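Local coordinates for protein 3-alpha-hydroxysteroid dehydrogenase (PDB 2DKN) that catalyses the NAD-dependent, reversible oxidation of the 3-alpha-hydroxyl group of steroids as a member of the short-chain dehydrogenase family, at residues A[183-188]-A[214-220]. Residues are numbered along the deposited sequence; the frame is centred on the assembly and turned at random.
Sequences PGAVET and GSEPREV. With NAI (1,4-dihydronicotinamide adenine dinucleotide), chain C.
V186 meets S215 in a single backbone bridge: S215 N donates to A185 O almost straight (2.9 Å, 174° at the hydrogen), while the return bond from E187 N to S215 O is weak, bent to 126°. The tight part lies on the coenzyme side of this bridge. With V186 CG1 anti to the backbone N (chi1 -172°), that methyl rests on P217 CA at 3.7 Å, leaving CG2 to meet V220 CG2 at 3.9 Å and the carboxamide carbon of NADH. P183 CG touches V220 CG1 at 4.1 Å, and the other side of its ring lies against nicotinamide C5N and C6N; an alanine here would probably open a gap between the V220 methyls and the nicotinamide. The solvent side is looser: the E187 and E216 carboxylates do not touch, their OE1 atoms being 5.6 Å apart, and one water bridges E187 O to E216 OE2, another E187 OE1 to G214 N. V186 N and O both bond the carboxamide, and T188 OG1 reaches phosphate oxygen O2N at 2.6 Å. The helix starting at P217 thus backs the nicotinamide-binding PG-motif loop after strand 177-183, characteristic of the Rossmann-fold short-chain dehydrogenases.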
loop_
_atom_site.group_PDB
_atom_site.type_symbol
_atom_site.label_atom_id
_atom_site.label_comp_id
_atom_site.label_asym_id
_atom_site.label_seq_id
_atom_site.Cartn_x
_atom_site.Cartn_y
_atom_site.Cartn_z
ATOM N N PRO A 183 4.132 -2.174 7.663
ATOM C CA PRO A 183 4.027 -1.128 8.684
ATOM C C PRO A 183 5.360 -0.420 8.910
ATOM O O PRO A 183 6.425 -1.001 8.679
ATOM C CB PRO A 183 3.625 -1.899 9.962
ATOM C CG PRO A 183 3.229 -3.279 9.505
ATOM C CD PRO A 183 4.019 -3.531 8.229
ATOM N N GLY A 184 5.280 0.845 9.321
ATOM C CA GLY A 184 6.414 1.543 9.889
ATOM C C GLY A 184 6.200 1.296 11.375
ATOM O O GLY A 184 5.654 0.258 11.759
ATOM N N ALA A 185 6.644 2.214 12.214
ATOM C CA ALA A 185 6.536 2.004 13.669
ATOM C C ALA A 185 5.103 1.846 14.163
ATOM O O ALA A 185 4.250 2.643 13.822
ATOM C CB ALA A 185 7.200 3.169 14.390
ATOM N N VAL A 186 4.839 0.819 14.969
ATOM C CA VAL A 186 3.518 0.647 15.537
ATOM C C VAL A 186 3.528 0.227 17.022
ATOM O O VAL A 186 4.463 -0.449 17.414
ATOM C CB VAL A 186 2.835 -0.625 14.885
ATOM C CG1 VAL A 186 1.358 -0.744 15.290
ATOM C CG2 VAL A 186 2.991 -0.680 13.350
ATOM N N GLU A 187 2.613 0.694 17.891
ATOM C CA GLU A 187 2.898 1.133 19.281
ATOM C C GLU A 187 2.272 -0.244 19.600
ATOM O O GLU A 187 1.112 -0.348 20.002
ATOM C CB GLU A 187 1.954 2.245 19.709
ATOM C CG GLU A 187 2.403 3.604 19.224
ATOM C CD GLU A 187 3.710 4.027 19.865
ATOM O OE1 GLU A 187 4.321 5.015 19.387
ATOM O OE2 GLU A 187 4.136 3.367 20.843
ATOM N N THR A 188 3.028 -1.331 19.459
ATOM C CA THR A 188 3.078 -2.486 20.344
ATOM C C THR A 188 4.238 -2.890 21.258
ATOM O O THR A 188 5.240 -2.195 21.338
ATOM C CB THR A 188 2.984 -3.673 19.343
ATOM O OG1 THR A 188 4.272 -3.876 18.741
ATOM C CG2 THR A 188 1.996 -3.332 18.191
ATOM N N GLY A 214 3.615 7.165 16.048
ATOM C CA GLY A 214 3.531 5.779 15.579
ATOM C C GLY A 214 2.088 5.369 15.295
ATOM O O GLY A 214 1.151 6.061 15.699
ATOM N N SER A 215 1.911 4.240 14.601
ATOM C CA SER A 215 0.580 3.740 14.302
ATOM C C SER A 215 -0.025 3.103 15.557
ATOM O O SER A 215 0.697 2.539 16.381
ATOM C CB SER A 215 0.669 2.654 13.214
ATOM O OG SER A 215 -0.634 2.256 12.815
ATOM N N GLU A 216 -1.356 3.103 15.649
ATOM C CA GLU A 216 -1.974 2.246 16.645
ATOM C C GLU A 216 -2.159 0.903 15.928
ATOM O O GLU A 216 -2.338 0.874 14.704
ATOM C CB GLU A 216 -3.301 2.821 17.163
ATOM C CG GLU A 216 -3.093 4.065 18.031
ATOM C CD GLU A 216 -2.199 3.781 19.244
ATOM O OE1 GLU A 216 -1.209 4.515 19.459
ATOM O OE2 GLU A 216 -2.450 2.789 19.969
ATOM N N PRO A 217 -2.065 -0.223 16.665
ATOM C CA PRO A 217 -2.207 -1.509 15.978
ATOM C C PRO A 217 -3.494 -1.604 15.158
ATOM O O PRO A 217 -3.501 -2.237 14.116
ATOM C CB PRO A 217 -2.233 -2.537 17.117
ATOM C CG PRO A 217 -1.734 -1.833 18.325
ATOM C CD PRO A 217 -1.749 -0.364 18.100
ATOM N N ARG A 218 -4.583 -1.015 15.644
ATOM C CA ARG A 218 -5.850 -1.074 14.924
ATOM C C ARG A 218 -5.746 -0.426 13.529
ATOM O O ARG A 218 -6.472 -0.827 12.620
ATOM C CB ARG A 218 -6.946 -0.400 15.748
ATOM C CG ARG A 218 -8.238 -0.113 15.012
ATOM C CD ARG A 218 -9.142 -1.302 14.910
ATOM N NE ARG A 218 -10.488 -0.871 14.533
ATOM C CZ ARG A 218 -11.588 -1.130 15.235
ATOM N NH1 ARG A 218 -12.762 -0.688 14.794
ATOM N NH2 ARG A 218 -11.517 -1.853 16.354
ATOM N N GLU A 219 -4.882 0.577 13.370
ATOM C CA GLU A 219 -4.741 1.261 12.068
ATOM C C GLU A 219 -4.118 0.308 11.039
ATOM O O GLU A 219 -4.507 0.284 9.855
ATOM C CB GLU A 219 -3.901 2.535 12.198
ATOM C CG GLU A 219 -4.546 3.556 13.111
ATOM C CD GLU A 219 -3.742 4.806 13.228
ATOM O OE1 GLU A 219 -4.096 5.775 12.537
ATOM O OE2 GLU A 219 -2.769 4.835 14.006
ATOM N N VAL A 220 -3.170 -0.501 11.490
ATOM C CA VAL A 220 -2.618 -1.546 10.625
ATOM C C VAL A 220 -3.658 -2.629 10.368
ATOM O O VAL A 220 -3.809 -3.083 9.238
ATOM C CB VAL A 220 -1.320 -2.142 11.187
ATOM C CG1 VAL A 220 -0.833 -3.305 10.285
ATOM C CG2 VAL A 220 -0.249 -1.043 11.274
HETATM P PA NAI C . 3.813 -8.300 18.948
HETATM O O1A NAI C . 5.010 -8.859 19.600
HETATM O O2A NAI C . 2.891 -7.493 19.779
HETATM O O5B NAI C . 2.960 -9.483 18.284
HETATM C C5B NAI C . 3.586 -10.510 17.571
HETATM C C4B NAI C . 2.904 -11.814 17.965
HETATM O O4B NAI C . 3.571 -12.815 17.219
HETATM C C3B NAI C . 3.058 -12.144 19.448
HETATM O O3B NAI C . 1.827 -12.548 20.018
HETATM C C2B NAI C . 4.002 -13.331 19.398
HETATM O O2B NAI C . 3.846 -14.246 20.462
HETATM C C1B NAI C . 3.710 -13.944 18.025
HETATM N N9A NAI C . 4.875 -14.779 17.700
HETATM C C8A NAI C . 6.202 -14.399 17.663
HETATM N N7A NAI C . 6.937 -15.511 17.412
HETATM C C5A NAI C . 6.102 -16.587 17.317
HETATM C C6A NAI C . 6.304 -17.955 17.093
HETATM N N6A NAI C . 7.531 -18.517 17.072
HETATM N N1A NAI C . 5.203 -18.788 17.051
HETATM C C2A NAI C . 3.928 -18.300 17.233
HETATM N N3A NAI C . 3.722 -16.957 17.456
HETATM C C4A NAI C . 4.802 -16.122 17.508
HETATM O O3 NAI C . 4.390 -7.481 17.696
HETATM P PN NAI C . 3.574 -6.708 16.541
HETATM O O1N NAI C . 2.118 -6.905 16.647
HETATM O O2N NAI C . 4.088 -5.327 16.537
HETATM O O5D NAI C . 4.147 -7.477 15.255
HETATM C C5D NAI C . 3.278 -8.100 14.320
HETATM C C4D NAI C . 4.024 -8.130 12.992
HETATM O O4D NAI C . 4.228 -6.784 12.576
HETATM C C3D NAI C . 5.409 -8.766 13.086
HETATM O O3D NAI C . 5.608 -9.538 11.908
HETATM C C2D NAI C . 6.347 -7.563 13.015
HETATM O O2D NAI C . 7.567 -7.902 12.416
HETATM C C1D NAI C . 5.556 -6.614 12.127
HETATM N N1N NAI C . 5.983 -5.194 12.257
HETATM C C2N NAI C . 5.875 -4.559 13.463
HETATM C C3N NAI C . 6.266 -3.234 13.577
HETATM C C7N NAI C . 6.094 -2.510 14.889
HETATM O O7N NAI C . 6.649 -1.242 14.951
HETATM N N7N NAI C . 5.432 -3.063 15.923
HETATM C C4N NAI C . 6.764 -2.541 12.456
HETATM C C5N NAI C . 6.830 -3.203 11.212
HETATM C C6N NAI C . 6.437 -4.532 11.140
HETATM O O HOH W 1 3.192 7.274 18.722
HETATM O O HOH W 2 -1.035 0.948 21.594
#